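Local coordinates for protein thiamin pyrophosphokinase (Geobacillus thermodenitrificans, PDB 3K94) that probably transfers a pyrophosphate group from ATP to thiamine, giving thiamine diphosphate, at residues E159-F164 with F197-G202; V135-T140 with E201-M206; F42-A47 with Q64-L69; F48-S53 with W72-D77; Y149-Y154 with S209-C214. One frame throughout, in Å; residues are numbered along the deposited sequence.

Contact 1 of 5, residues E159-F164 with F197-G202; sequences ETVAEF and FSFSEG
Glu-163 lies alongside Ser-200 for its whole length. Its CB comes within 3.8 Å of Ser-200 OG, CG within 3.6 Å of that oxygen, and CD within 3.4 Å. At the tip, OE2 accepts a weak hydrogen bond from Ser-200 OG at 3.1 Å. With chi1 at -55°, CG is anti to the carbonyl carbon, and the extended chain beyond it runs past the serine hydroxyl.

Beside this polar pair the backbones are joined in two places. Ala-162 N donates to Glu-201 O at 3.1 Å, and Ser-200 N to Ala-162 O at 3.0 Å; in both bonds the donor stands well above the carbonyl plane. Farther along, a water donates to Glu-163 O and is also hydrogen-bonded to Ser-198 OG.

On the buried side, Val-161 CG1 sits 3.7 Å from Phe-199 CB, and Phe-164 CE1 meets Phe-197 CB at 4.0 Å. Phe-164 and Phe-199 both continue onto Leu-204, while Phe-197 reaches Met-206. Aromatic side chains of strand 194-199, with Phe-164 from the loop leading into strand 165-167, thus pack against strand 204-209 of the larger sheet, as in the beta-sandwich of the vitamin B1 binding domain.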
# COMPACT_ATOMS: atom_id res chain seq x y z
N GLU B 159 -1.01 17.47 7.10
CA GLU B 159 -0.84 18.48 6.06
C GLU B 159 0.58 19.05 6.04
O GLU B 159 1.15 19.34 4.98
CB GLU B 159 -1.87 19.60 6.21
CG GLU B 159 -2.36 20.15 4.89
CD GLU B 159 -2.80 19.04 3.94
OE1 GLU B 159 -3.36 18.02 4.42
OE2 GLU B 159 -2.58 19.18 2.72
N THR B 160 1.17 19.22 7.22
CA THR B 160 2.55 19.67 7.29
C THR B 160 3.30 18.90 8.37
O THR B 160 2.70 18.35 9.29
CB THR B 160 2.66 21.19 7.55
OG1 THR B 160 2.47 21.47 8.94
CG2 THR B 160 1.63 21.97 6.74
N VAL B 161 4.61 18.83 8.21
CA VAL B 161 5.50 18.23 9.19
C VAL B 161 6.65 19.20 9.40
O VAL B 161 7.40 19.49 8.47
CB VAL B 161 6.05 16.88 8.71
CG1 VAL B 161 7.26 16.48 9.54
CG2 VAL B 161 4.95 15.80 8.77
N ALA B 162 6.77 19.73 10.62
CA ALA B 162 7.74 20.80 10.87
C ALA B 162 9.06 20.31 11.43
O ALA B 162 9.12 19.26 12.09
CB ALA B 162 7.14 21.87 11.77
N GLU B 163 10.10 21.09 11.16
CA GLU B 163 11.45 20.89 11.65
C GLU B 163 11.93 19.45 11.47
O GLU B 163 12.50 18.86 12.38
CB GLU B 163 11.57 21.32 13.11
CG GLU B 163 11.14 22.76 13.38
CD GLU B 163 11.22 23.11 14.86
OE1 GLU B 163 12.22 22.75 15.50
OE2 GLU B 163 10.27 23.74 15.38
N PHE B 164 11.69 18.90 10.29
CA PHE B 164 12.18 17.57 9.99
C PHE B 164 13.71 17.58 9.90
O PHE B 164 14.29 18.37 9.17
CB PHE B 164 11.55 17.06 8.70
CG PHE B 164 11.87 15.64 8.42
CD1 PHE B 164 11.45 14.64 9.29
CD2 PHE B 164 12.59 15.29 7.29
CE1 PHE B 164 11.75 13.32 9.04
CE2 PHE B 164 12.88 13.97 7.03
CZ PHE B 164 12.45 12.98 7.90
N PHE B 197 15.78 10.45 12.98
CA PHE B 197 14.89 11.43 12.36
C PHE B 197 14.10 12.09 13.46
O PHE B 197 13.81 11.46 14.47
CB PHE B 197 13.98 10.84 11.26
CG PHE B 197 13.01 9.77 11.72
CD1 PHE B 197 13.43 8.46 11.88
CD2 PHE B 197 11.67 10.07 11.93
CE1 PHE B 197 12.53 7.46 12.27
CE2 PHE B 197 10.75 9.08 12.32
CZ PHE B 197 11.19 7.77 12.50
N SER B 198 13.78 13.37 13.30
CA SER B 198 12.99 14.06 14.30
C SER B 198 12.16 15.14 13.64
O SER B 198 12.50 15.63 12.57
CB SER B 198 13.89 14.67 15.39
OG SER B 198 14.67 15.75 14.89
N PHE B 199 11.07 15.51 14.29
CA PHE B 199 10.22 16.57 13.80
C PHE B 199 9.42 17.08 14.98
O PHE B 199 9.21 16.35 15.94
CB PHE B 199 9.31 16.10 12.65
CG PHE B 199 8.46 14.88 12.98
CD1 PHE B 199 9.01 13.61 12.94
CD2 PHE B 199 7.11 15.02 13.29
CE1 PHE B 199 8.23 12.48 13.24
CE2 PHE B 199 6.31 13.90 13.57
CZ PHE B 199 6.88 12.63 13.55
N SER B 200 8.98 18.34 14.91
CA SER B 200 8.34 18.97 16.06
C SER B 200 6.83 19.04 15.93
O SER B 200 6.13 19.21 16.92
CB SER B 200 8.90 20.39 16.25
OG SER B 200 8.44 21.23 15.21
N GLU B 201 6.33 18.93 14.70
CA GLU B 201 4.89 18.99 14.47
C GLU B 201 4.45 18.01 13.39
O GLU B 201 5.20 17.74 12.45
CB GLU B 201 4.47 20.39 14.03
CG GLU B 201 4.57 21.44 15.10
CD GLU B 201 3.99 22.76 14.64
OE1 GLU B 201 3.34 22.78 13.57
OE2 GLU B 201 4.19 23.77 15.35
N GLY B 202 3.23 17.50 13.54
CA GLY B 202 2.60 16.71 12.50
C GLY B 202 2.71 15.20 12.69
O GLY B 202 3.01 14.72 13.78
O HOH W 1 13.60 18.38 14.63

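Contact 2 of 5, residues V135-T140 with E201-M206; sequences VHLPGT and EGILMM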
# COMPACT_ATOMS: atom_id res chain seq x y z
N VAL B 135 4.30 4.61 11.51
CA VAL B 135 3.86 6.00 11.53
C VAL B 135 4.26 6.61 12.87
O VAL B 135 4.34 5.91 13.88
CB VAL B 135 2.33 6.13 11.29
CG1 VAL B 135 1.95 5.49 9.94
CG2 VAL B 135 1.57 5.50 12.42
N HIS B 136 4.50 7.92 12.88
CA HIS B 136 5.11 8.56 14.05
C HIS B 136 4.51 9.92 14.39
O HIS B 136 4.17 10.71 13.50
CB HIS B 136 6.61 8.72 13.82
CG HIS B 136 7.33 7.43 13.60
ND1 HIS B 136 7.60 6.93 12.35
CD2 HIS B 136 7.83 6.53 14.48
CE1 HIS B 136 8.23 5.77 12.47
NE2 HIS B 136 8.37 5.50 13.75
N LEU B 137 4.44 10.20 15.68
CA LEU B 137 4.09 11.52 16.19
C LEU B 137 5.38 12.28 16.47
O LEU B 137 6.46 11.70 16.42
CB LEU B 137 3.24 11.37 17.46
CG LEU B 137 1.93 10.58 17.26
CD1 LEU B 137 1.10 10.51 18.54
CD2 LEU B 137 1.08 11.14 16.11
N PRO B 138 5.29 13.59 16.75
CA PRO B 138 6.53 14.34 16.96
C PRO B 138 7.42 13.73 18.04
O PRO B 138 6.95 13.15 19.03
CB PRO B 138 6.03 15.73 17.37
CG PRO B 138 4.71 15.87 16.66
CD PRO B 138 4.10 14.48 16.74
N GLY B 139 8.73 13.86 17.83
CA GLY B 139 9.72 13.31 18.73
C GLY B 139 11.00 13.07 17.96
O GLY B 139 11.13 13.50 16.81
N THR B 140 11.96 12.39 18.60
CA THR B 140 13.19 11.99 17.95
C THR B 140 13.23 10.48 17.96
O THR B 140 12.92 9.85 18.98
CB THR B 140 14.44 12.51 18.71
OG1 THR B 140 14.43 13.94 18.74
CG2 THR B 140 15.70 12.04 18.03
N GLU B 201 6.33 18.93 14.70
CA GLU B 201 4.89 18.99 14.47
C GLU B 201 4.45 18.01 13.39
O GLU B 201 5.20 17.74 12.45
CB GLU B 201 4.47 20.39 14.03
CG GLU B 201 4.57 21.44 15.10
CD GLU B 201 3.99 22.76 14.64
OE1 GLU B 201 3.34 22.78 13.57
OE2 GLU B 201 4.19 23.77 15.35
N GLY B 202 3.23 17.50 13.54
CA GLY B 202 2.60 16.71 12.50
C GLY B 202 2.71 15.20 12.69
O GLY B 202 3.01 14.72 13.78
N ILE B 203 2.47 14.47 11.61
CA ILE B 203 2.43 13.01 11.64
C ILE B 203 3.14 12.47 10.41
O ILE B 203 2.81 12.84 9.29
CB ILE B 203 0.99 12.48 11.64
CG1 ILE B 203 0.17 13.12 12.76
CG2 ILE B 203 0.99 10.95 11.77
CD1 ILE B 203 -1.21 12.54 12.86
N LEU B 204 4.09 11.57 10.61
CA LEU B 204 4.98 11.18 9.53
C LEU B 204 5.08 9.67 9.37
O LEU B 204 5.23 8.94 10.35
CB LEU B 204 6.37 11.75 9.78
CG LEU B 204 7.42 11.53 8.70
CD1 LEU B 204 7.18 12.50 7.56
CD2 LEU B 204 8.82 11.72 9.27
N MSE B 205 5.04 9.22 8.12
CA MSE B 205 5.18 7.80 7.83
C MSE B 205 6.59 7.47 7.39
O MSE B 205 7.16 8.16 6.55
CB MSE B 205 4.18 7.38 6.75
CG MSE B 205 4.33 5.93 6.32
SE MSE B 205 3.00 5.35 4.99
CE MSE B 205 3.12 6.83 3.74
N MSE B 206 7.17 6.42 7.96
CA MSE B 206 8.43 5.90 7.45
C MSE B 206 8.28 4.51 6.86
O MSE B 206 7.67 3.64 7.46
CB MSE B 206 9.52 5.86 8.53
CG MSE B 206 10.83 5.27 7.99
SE MSE B 206 12.33 5.21 9.28
CE MSE B 206 11.48 4.20 10.74
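The imidazole of His-136 turns its edge to the main chain of the partner strand: Leu-204 O lies near the ring plane, 3.7 Å from ND1. Met-206, a selenomethionine, comes at the same ring obliquely, its CE 4.0 Å from His-136 CE1. Beyond the two segments, Phe-197 meets the imidazole edge-to-face, and the ring of Tyr-141 also touches it. With chi1 at -60°, His-136 CG lies beside its own backbone N, and the imidazole is carried back along the strand towards Met-206.

The strands themselves pair antiparallel. His-136 and Leu-204 form a hydrogen-bonded pair, with His-136 N giving to Leu-204 O at 2.8 Å and Leu-204 N to His-136 O at 3.0 Å. The second bond lies in the carbonyl plane and is the straighter, at 166° against 133°. Val-135 and Met-205 make the adjoining non-hydrogen-bonded pair. These are neighbouring strands, 131-136 and 204-209, of the large mixed sheet, in the part where its order has turned antiparallel. Its two faces serve different partners: Val-135 packs on Leu-116 and Leu-117 of helix 106-118 and Met-205 on Phe-110 of the second subunit, whereas Leu-204, on the other face, packs on Tyr-154.

Towards the strand end, Leu-137 and Ile-203 lie side by side and point the same way, CD2 of the leucine 4.0 Å from CG1 of the isoleucine. Pro-138 then places CD 3.2 Å from Gly-202 O, and its CG approaches Glu-201 CA at 3.8 Å.

Contact 3 of 5, residues F42-A47 with Q64-L69; sequences FRPVRA and QAFPDL
Arg-43 lays the aliphatic part of its side chain over one face of the Phe-66 ring, where the contact joins the start of a beta-alpha-beta unit to the end of its helix. In this unit, strand 46-48 is followed by helix 56-65 and then strand 71-72. Arg-43 CG makes a CH-pi contact, 3.9 Å from the Phe-66 ring centroid and 30° off the ring normal. An extended chain, beginning with CG anti to the backbone N (chi1 -168°), carries the arginine past the ring, the two side chains running in opposite directions.

The same face of Phe-66 takes Pro-44 CD, 4.0 Å from CE2 of the ring. Ala-65 CB covers the opposite face, 4.0 Å above the plane of the Phe-66 ring, and so the phenyl group is held between its own helix and the incoming loop. This packed part continues through Leu-69, whose CD2 lies 3.9 Å from Pro-44 O and whose CD1 is 4.2 Å from Ala-47 CB. Leu-37 of helix 33-40 touches Pro-44, and Leu-38 of that helix touches Phe-66.

The other side is more open and polar. Both Arg-43 and Asp-68 are exposed, and a salt bridge joins them. Asp-68 sits in a type I turn that runs from Phe-66 to Leu-69, closed by Leu-69 N giving to Phe-66 O at 3.1 Å. Asp-68 OD2 lies in the guanidinium plane of Arg-43, yet NH2, 3.1 Å from OD2, reaches it from above the carboxylate, 65° out of that plane.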
# COMPACT_ATOMS: atom_id res chain seq x y z
N PHE B 42 4.44 -22.85 16.15
CA PHE B 42 4.18 -21.88 17.22
C PHE B 42 2.73 -21.97 17.69
O PHE B 42 1.82 -22.17 16.89
CB PHE B 42 4.47 -20.45 16.76
CG PHE B 42 5.86 -20.24 16.20
CD1 PHE B 42 6.88 -21.15 16.46
CD2 PHE B 42 6.15 -19.13 15.43
CE1 PHE B 42 8.16 -20.94 15.94
CE2 PHE B 42 7.43 -18.92 14.90
CZ PHE B 42 8.43 -19.82 15.16
N ARG B 43 2.53 -21.81 18.99
CA ARG B 43 1.17 -21.73 19.53
C ARG B 43 0.75 -20.29 19.73
O ARG B 43 1.37 -19.55 20.49
CB ARG B 43 1.05 -22.47 20.86
CG ARG B 43 -0.40 -22.66 21.30
CD ARG B 43 -0.49 -23.12 22.74
NE ARG B 43 -1.83 -23.58 23.09
CZ ARG B 43 -2.79 -22.78 23.54
NH1 ARG B 43 -2.56 -21.48 23.70
NH2 ARG B 43 -3.98 -23.28 23.83
N PRO B 44 -0.32 -19.88 19.04
CA PRO B 44 -0.83 -18.52 19.24
C PRO B 44 -1.31 -18.41 20.68
O PRO B 44 -1.98 -19.32 21.16
CB PRO B 44 -2.04 -18.46 18.29
CG PRO B 44 -1.95 -19.66 17.42
CD PRO B 44 -1.21 -20.69 18.21
N VAL B 45 -0.99 -17.32 21.35
CA VAL B 45 -1.50 -17.16 22.70
C VAL B 45 -2.97 -16.80 22.59
O VAL B 45 -3.75 -16.90 23.55
CB VAL B 45 -0.72 -16.10 23.46
CG1 VAL B 45 0.75 -16.53 23.58
CG2 VAL B 45 -0.85 -14.77 22.76
N ARG B 46 -3.36 -16.42 21.38
CA ARG B 46 -4.69 -15.93 21.11
C ARG B 46 -4.92 -15.92 19.61
O ARG B 46 -3.98 -15.74 18.85
CB ARG B 46 -4.81 -14.52 21.68
CG ARG B 46 -6.21 -13.98 21.71
CD ARG B 46 -6.29 -12.84 22.71
NE ARG B 46 -6.29 -13.33 24.08
CZ ARG B 46 -7.25 -13.08 24.97
NH1 ARG B 46 -8.30 -12.35 24.63
NH2 ARG B 46 -7.16 -13.57 26.20
N ALA B 47 -6.16 -16.16 19.17
CA ALA B 47 -6.52 -16.02 17.76
C ALA B 47 -7.82 -15.22 17.61
O ALA B 47 -8.68 -15.22 18.49
CB ALA B 47 -6.65 -17.38 17.08
N GLN B 64 -7.06 -30.13 16.19
CA GLN B 64 -6.25 -31.29 16.56
C GLN B 64 -4.99 -30.87 17.33
O GLN B 64 -4.71 -31.36 18.43
CB GLN B 64 -5.89 -32.08 15.30
CG GLN B 64 -4.56 -32.79 15.37
CD GLN B 64 -4.61 -33.96 16.30
OE1 GLN B 64 -3.58 -34.40 16.81
NE2 GLN B 64 -5.81 -34.47 16.55
N ALA B 65 -4.25 -29.93 16.74
CA ALA B 65 -3.04 -29.39 17.35
C ALA B 65 -3.31 -28.63 18.65
O ALA B 65 -2.62 -28.85 19.63
CB ALA B 65 -2.29 -28.49 16.35
N PHE B 66 -4.29 -27.73 18.65
CA PHE B 66 -4.60 -26.93 19.84
C PHE B 66 -6.09 -26.99 20.19
O PHE B 66 -6.84 -26.05 19.91
CB PHE B 66 -4.21 -25.47 19.61
CG PHE B 66 -2.85 -25.29 19.01
CD1 PHE B 66 -1.72 -25.64 19.72
CD2 PHE B 66 -2.71 -24.75 17.75
CE1 PHE B 66 -0.46 -25.46 19.16
CE2 PHE B 66 -1.46 -24.58 17.19
CZ PHE B 66 -0.33 -24.94 17.91
N PRO B 67 -6.53 -28.10 20.79
CA PRO B 67 -7.96 -28.24 21.14
C PRO B 67 -8.44 -27.13 22.05
O PRO B 67 -9.60 -26.76 22.01
CB PRO B 67 -8.02 -29.59 21.86
CG PRO B 67 -6.85 -30.35 21.35
CD PRO B 67 -5.77 -29.32 21.09
N ASP B 68 -7.54 -26.59 22.86
CA ASP B 68 -7.90 -25.58 23.84
C ASP B 68 -7.60 -24.15 23.37
O ASP B 68 -7.57 -23.23 24.19
CB ASP B 68 -7.16 -25.85 25.16
CG ASP B 68 -5.64 -25.89 24.98
OD1 ASP B 68 -4.92 -25.70 25.99
OD2 ASP B 68 -5.17 -26.10 23.84
N LEU B 69 -7.39 -23.96 22.08
CA LEU B 69 -7.01 -22.63 21.59
C LEU B 69 -8.05 -21.60 22.03
O LEU B 69 -9.25 -21.87 21.98
CB LEU B 69 -6.86 -22.63 20.07
CG LEU B 69 -5.79 -21.73 19.44
CD1 LEU B 69 -6.13 -21.46 18.00
CD2 LEU B 69 -5.63 -20.43 20.20

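Contact 4 of 5, residues F48-S53 with W72-D77; sequences FGDFDS and WPAEKD
Phe-48 lies beside Trp-72, both side chains pointing the same way, and its ring comes up against the tryptophan stem, with Phe-48 CD2 3.6 Å from Trp-72 CB. The two residues are a parallel bridge pair at the ends of strands 46-48 and 71-72, the latter outermost in the mixed sheet of this chain. The planes of the Phe-48 ring and the five-membered ring of Trp-72 are nearly parallel, at 28°, but slid so far that they barely overlap, with centroids 5.4 Å apart. Both side chains take the same first torsion, CG anti to the carbonyl carbon (chi1 -64° for Phe-48), which, from paired positions on one face of the sheet, sends them the same way. Phe-48 packs further on Ile-83 and Ala-84 of helix 80-88, while the indole NE1 of Trp-72 gives a hydrogen bond to Asp-70.

Within these segments the bridge is held by one backbone bond, Gly-49 N to Trp-72 O at 2.8 Å, nearly along the C=O axis; Trp-72 also bonds back to Ala-47. Phe-48 CA adds a CA-H...O contact to Trp-72 O at 3.3 Å. The chains then leave the sheet as loops leading to helices 56-65 and 80-88. These loops follow the C-terminal ends of parallel strands, the edge on which alpha/beta folds usually build their binding sites.

Asp-50 ties the two loops together. Its OD1 accepts from Ala-74 N at 3.2 Å, the donor standing 56° out of the carboxylate plane, and Asp-50 OD2 rests 3.5 Å from Ala-74 CB.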
# COMPACT_ATOMS: atom_id res chain seq x y z
N PHE B 48 -7.96 -14.55 16.48
CA PHE B 48 -9.12 -13.70 16.21
C PHE B 48 -9.64 -13.97 14.82
O PHE B 48 -8.88 -13.97 13.86
CB PHE B 48 -8.73 -12.23 16.29
CG PHE B 48 -8.27 -11.80 17.64
CD1 PHE B 48 -6.94 -11.95 18.02
CD2 PHE B 48 -9.14 -11.20 18.53
CE1 PHE B 48 -6.51 -11.53 19.26
CE2 PHE B 48 -8.71 -10.76 19.77
CZ PHE B 48 -7.39 -10.93 20.14
N GLY B 49 -10.95 -14.16 14.70
CA GLY B 49 -11.57 -14.47 13.43
C GLY B 49 -12.55 -15.63 13.55
O GLY B 49 -12.69 -16.24 14.62
N ASP B 50 -13.23 -15.91 12.44
CA ASP B 50 -14.15 -17.03 12.35
C ASP B 50 -13.46 -18.18 11.65
O ASP B 50 -12.54 -17.97 10.85
CB ASP B 50 -15.39 -16.65 11.54
CG ASP B 50 -16.32 -15.72 12.29
OD1 ASP B 50 -16.29 -15.71 13.54
OD2 ASP B 50 -17.09 -15.01 11.62
N PHE B 51 -13.92 -19.39 11.92
CA PHE B 51 -13.38 -20.57 11.25
C PHE B 51 -13.83 -20.71 9.79
O PHE B 51 -13.28 -21.52 9.04
CB PHE B 51 -13.71 -21.83 12.04
CG PHE B 51 -13.15 -21.84 13.43
CD1 PHE B 51 -13.98 -21.63 14.53
CD2 PHE B 51 -11.80 -22.04 13.65
CE1 PHE B 51 -13.47 -21.63 15.81
CE2 PHE B 51 -11.28 -22.04 14.93
CZ PHE B 51 -12.12 -21.84 16.02
N ASP B 52 -14.81 -19.92 9.38
CA ASP B 52 -15.23 -19.91 7.97
C ASP B 52 -14.09 -19.41 7.08
O ASP B 52 -14.09 -19.63 5.86
CB ASP B 52 -16.45 -19.01 7.79
CG ASP B 52 -17.73 -19.67 8.23
OD1 ASP B 52 -17.67 -20.83 8.70
OD2 ASP B 52 -18.80 -19.03 8.10
N SER B 53 -13.14 -18.72 7.69
CA SER B 53 -12.01 -18.14 6.97
C SER B 53 -10.87 -19.13 6.73
O SER B 53 -9.86 -18.77 6.13
CB SER B 53 -11.49 -16.90 7.70
OG SER B 53 -12.48 -15.89 7.76
N TRP B 72 -11.17 -15.78 19.42
CA TRP B 72 -12.15 -14.71 19.57
C TRP B 72 -12.85 -14.44 18.24
O TRP B 72 -12.19 -14.23 17.22
CB TRP B 72 -11.51 -13.45 20.14
CG TRP B 72 -11.08 -13.67 21.55
CD1 TRP B 72 -9.96 -14.32 21.97
CD2 TRP B 72 -11.80 -13.29 22.73
NE1 TRP B 72 -9.92 -14.35 23.34
CE2 TRP B 72 -11.04 -13.72 23.83
CE3 TRP B 72 -13.00 -12.62 22.96
CZ2 TRP B 72 -11.44 -13.51 25.15
CZ3 TRP B 72 -13.40 -12.40 24.26
CH2 TRP B 72 -12.63 -12.85 25.34
N PRO B 73 -14.18 -14.49 18.25
CA PRO B 73 -14.96 -14.48 17.01
C PRO B 73 -14.90 -13.13 16.33
O PRO B 73 -14.65 -12.12 16.99
CB PRO B 73 -16.38 -14.77 17.50
CG PRO B 73 -16.40 -14.25 18.89
CD PRO B 73 -15.04 -14.53 19.45
N ALA B 74 -15.11 -13.12 15.02
CA ALA B 74 -15.19 -11.88 14.27
C ALA B 74 -16.32 -11.02 14.83
O ALA B 74 -17.34 -11.53 15.29
CB ALA B 74 -15.41 -12.16 12.79
N GLU B 75 -16.12 -9.71 14.80
CA GLU B 75 -17.12 -8.78 15.28
C GLU B 75 -17.66 -7.94 14.14
O GLU B 75 -16.93 -7.61 13.20
CB GLU B 75 -16.52 -7.87 16.35
CG GLU B 75 -16.05 -8.60 17.60
CD GLU B 75 -15.43 -7.66 18.63
OE1 GLU B 75 -15.73 -6.45 18.59
OE2 GLU B 75 -14.64 -8.14 19.47
N LYS B 76 -18.95 -7.59 14.21
CA LYS B 76 -19.55 -6.73 13.20
C LYS B 76 -18.87 -5.37 13.15
O LYS B 76 -18.58 -4.77 14.19
CB LYS B 76 -21.05 -6.54 13.48
CG LYS B 76 -21.89 -7.80 13.35
CD LYS B 76 -23.14 -7.54 12.51
CE LYS B 76 -23.90 -6.30 12.99
NZ LYS B 76 -24.47 -6.49 14.35
N ASP B 77 -18.60 -4.89 11.94
CA ASP B 77 -18.08 -3.53 11.74
C ASP B 77 -16.62 -3.33 12.15
O ASP B 77 -16.15 -2.19 12.26
CB ASP B 77 -18.97 -2.52 12.47
CG ASP B 77 -20.37 -2.46 11.90
OD1 ASP B 77 -20.50 -2.16 10.70
OD2 ASP B 77 -21.33 -2.72 12.66

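Contact 5 of 5, residues Y149-Y154 with S209-C214; sequences YCYVSY and SSDSSC
A covalent bond links the two segments near the C terminus: Cys-150 SG and Cys-214 SG form a disulfide, 2.0 Å long with chi3 of 85°. The cysteine arms differ, since Cys-214 SG is anti to its backbone N (chi1 178°) whereas Cys-150 SG lies beside its own. Cys-150 CB also sits over one face of the Tyr-151 ring, 3.8 Å above its plane.

Backbone hydrogen bonds form a classic beta bulge, in which Cys-150 and Tyr-151 both face Ser-209. Tyr-151 N gives to Ser-209 O at 3.0 Å, and Cys-150 N reaches the same oxygen by a weaker, bent bond. In return Ser-209 N donates to Tyr-151 O at 2.9 Å, completing the antiparallel pair between the start of strand 151-156 and the end of strand 204-209.

Among the side-chain hydrogen bonds, Tyr-151 OH donates to Asp-211 OD1 at 2.6 Å, on the syn side, tilted moderately out of the carboxylate plane; ring and carboxylate planes are 72° apart. Cys-214 N gives to the same OD1 at 3.1 Å, an Asx motif that holds the turn leading to the disulfide. A water links Ser-209 OG, 2.8 Å from it, to Ser-153 OG.

Charge enters from the second subunit. Its Arg-105 makes a salt bridge to Asp-211 OD2 and a cation-pi contact with Tyr-151, and its Asp-107 is hydrogen-bonded to Ser-209 OG. Arginine, phenol and backbone N-H together would be expected to keep Asp-211 ionised, so that the disulfide-closed turn probably offers a carboxylate that Arg-105 neutralises across the dimer interface.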
# COMPACT_ATOMS: atom_id res chain seq x y z
N TYR B 149 17.13 -4.01 4.78
CA TYR B 149 16.56 -2.83 4.14
C TYR B 149 17.63 -1.88 3.64
O TYR B 149 18.48 -1.44 4.41
CB TYR B 149 15.63 -2.11 5.11
CG TYR B 149 14.64 -3.04 5.75
CD1 TYR B 149 13.65 -3.63 5.00
CD2 TYR B 149 14.73 -3.37 7.11
CE1 TYR B 149 12.74 -4.51 5.56
CE2 TYR B 149 13.82 -4.25 7.69
CZ TYR B 149 12.84 -4.81 6.91
OH TYR B 149 11.94 -5.68 7.46
N CYS B 150 17.58 -1.56 2.35
CA CYS B 150 18.49 -0.58 1.76
C CYS B 150 17.86 0.80 1.66
O CYS B 150 18.54 1.81 1.70
CB CYS B 150 18.92 -1.03 0.35
SG CYS B 150 19.79 -2.61 0.32
N TYR B 151 16.54 0.84 1.51
CA TYR B 151 15.88 2.09 1.21
C TYR B 151 15.07 2.62 2.38
O TYR B 151 14.50 1.84 3.15
CB TYR B 151 15.00 1.92 -0.01
CG TYR B 151 15.64 1.06 -1.09
CD1 TYR B 151 16.78 1.49 -1.77
CD2 TYR B 151 15.10 -0.17 -1.42
CE1 TYR B 151 17.36 0.70 -2.77
CE2 TYR B 151 15.67 -0.96 -2.41
CZ TYR B 151 16.79 -0.52 -3.08
OH TYR B 151 17.34 -1.33 -4.04
N VAL B 152 15.04 3.94 2.53
CA VAL B 152 14.21 4.60 3.52
C VAL B 152 13.39 5.70 2.85
O VAL B 152 13.92 6.49 2.07
CB VAL B 152 15.04 5.20 4.68
CG1 VAL B 152 14.13 5.76 5.78
CG2 VAL B 152 15.98 4.16 5.25
N SER B 153 12.10 5.74 3.14
CA SER B 153 11.25 6.79 2.59
C SER B 153 10.42 7.42 3.69
O SER B 153 9.95 6.72 4.60
CB SER B 153 10.33 6.25 1.49
OG SER B 153 11.08 5.51 0.55
N TYR B 154 10.28 8.73 3.63
CA TYR B 154 9.44 9.46 4.56
C TYR B 154 8.31 10.12 3.80
O TYR B 154 8.54 10.79 2.79
CB TYR B 154 10.24 10.50 5.32
CG TYR B 154 11.27 9.88 6.23
CD1 TYR B 154 10.89 9.35 7.45
CD2 TYR B 154 12.61 9.82 5.86
CE1 TYR B 154 11.83 8.77 8.29
CE2 TYR B 154 13.54 9.25 6.69
CZ TYR B 154 13.15 8.72 7.90
OH TYR B 154 14.08 8.14 8.73
N SER B 209 12.58 -0.33 3.11
CA SER B 209 12.28 -1.42 2.22
C SER B 209 13.52 -2.01 1.57
O SER B 209 14.62 -1.50 1.73
CB SER B 209 11.29 -0.96 1.14
OG SER B 209 11.79 0.16 0.42
N SER B 210 13.31 -3.09 0.84
CA SER B 210 14.36 -3.75 0.09
C SER B 210 13.77 -4.23 -1.23
O SER B 210 12.56 -4.24 -1.40
CB SER B 210 14.90 -4.93 0.88
OG SER B 210 15.35 -5.94 0.01
N ASP B 211 14.62 -4.61 -2.17
CA ASP B 211 14.18 -5.33 -3.37
C ASP B 211 15.28 -6.30 -3.81
O ASP B 211 16.32 -6.39 -3.15
CB ASP B 211 13.76 -4.37 -4.50
CG ASP B 211 14.82 -3.30 -4.80
OD1 ASP B 211 16.01 -3.51 -4.46
OD2 ASP B 211 14.45 -2.25 -5.38
N SER B 212 15.06 -7.03 -4.90
CA SER B 212 16.05 -8.00 -5.38
C SER B 212 17.45 -7.39 -5.41
O SER B 212 18.42 -8.00 -4.94
CB SER B 212 15.68 -8.51 -6.77
OG SER B 212 15.61 -7.43 -7.68
N SER B 213 17.55 -6.18 -5.95
CA SER B 213 18.81 -5.46 -6.02
C SER B 213 19.45 -5.30 -4.64
O SER B 213 20.65 -5.48 -4.49
CB SER B 213 18.63 -4.09 -6.66
OG SER B 213 19.77 -3.29 -6.44
N CYS B 214 18.62 -4.96 -3.66
CA CYS B 214 19.10 -4.78 -2.29
C CYS B 214 19.78 -6.06 -1.78
O CYS B 214 19.15 -6.96 -1.24
CB CYS B 214 17.96 -4.32 -1.38
SG CYS B 214 18.42 -4.12 0.36
O HOH W 2 11.70 2.72 1.48

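In the fold
From the N terminus, contact 3 closes the first loop, and contact 4 opens inside it and closes after it; the two cross within one beta-alpha-beta unit and are joined where Ala-47 O meets Trp-72 N. Both are complete before residue 135. Contact 2 then opens, and contact 5 crosses it, opening within its loop and closing beyond it near the C terminus. Contact 1 is nested inside the loop of contact 5 and shares Glu-201 and Gly-202 with contact 2. Contacts 2 and 5 tie strand 204-209 to its two neighbours in the large sheet, while contact 1 brings in strand 194-199 of the three-stranded sheet. The centres of contacts 1 and 3 are about 43 Å apart.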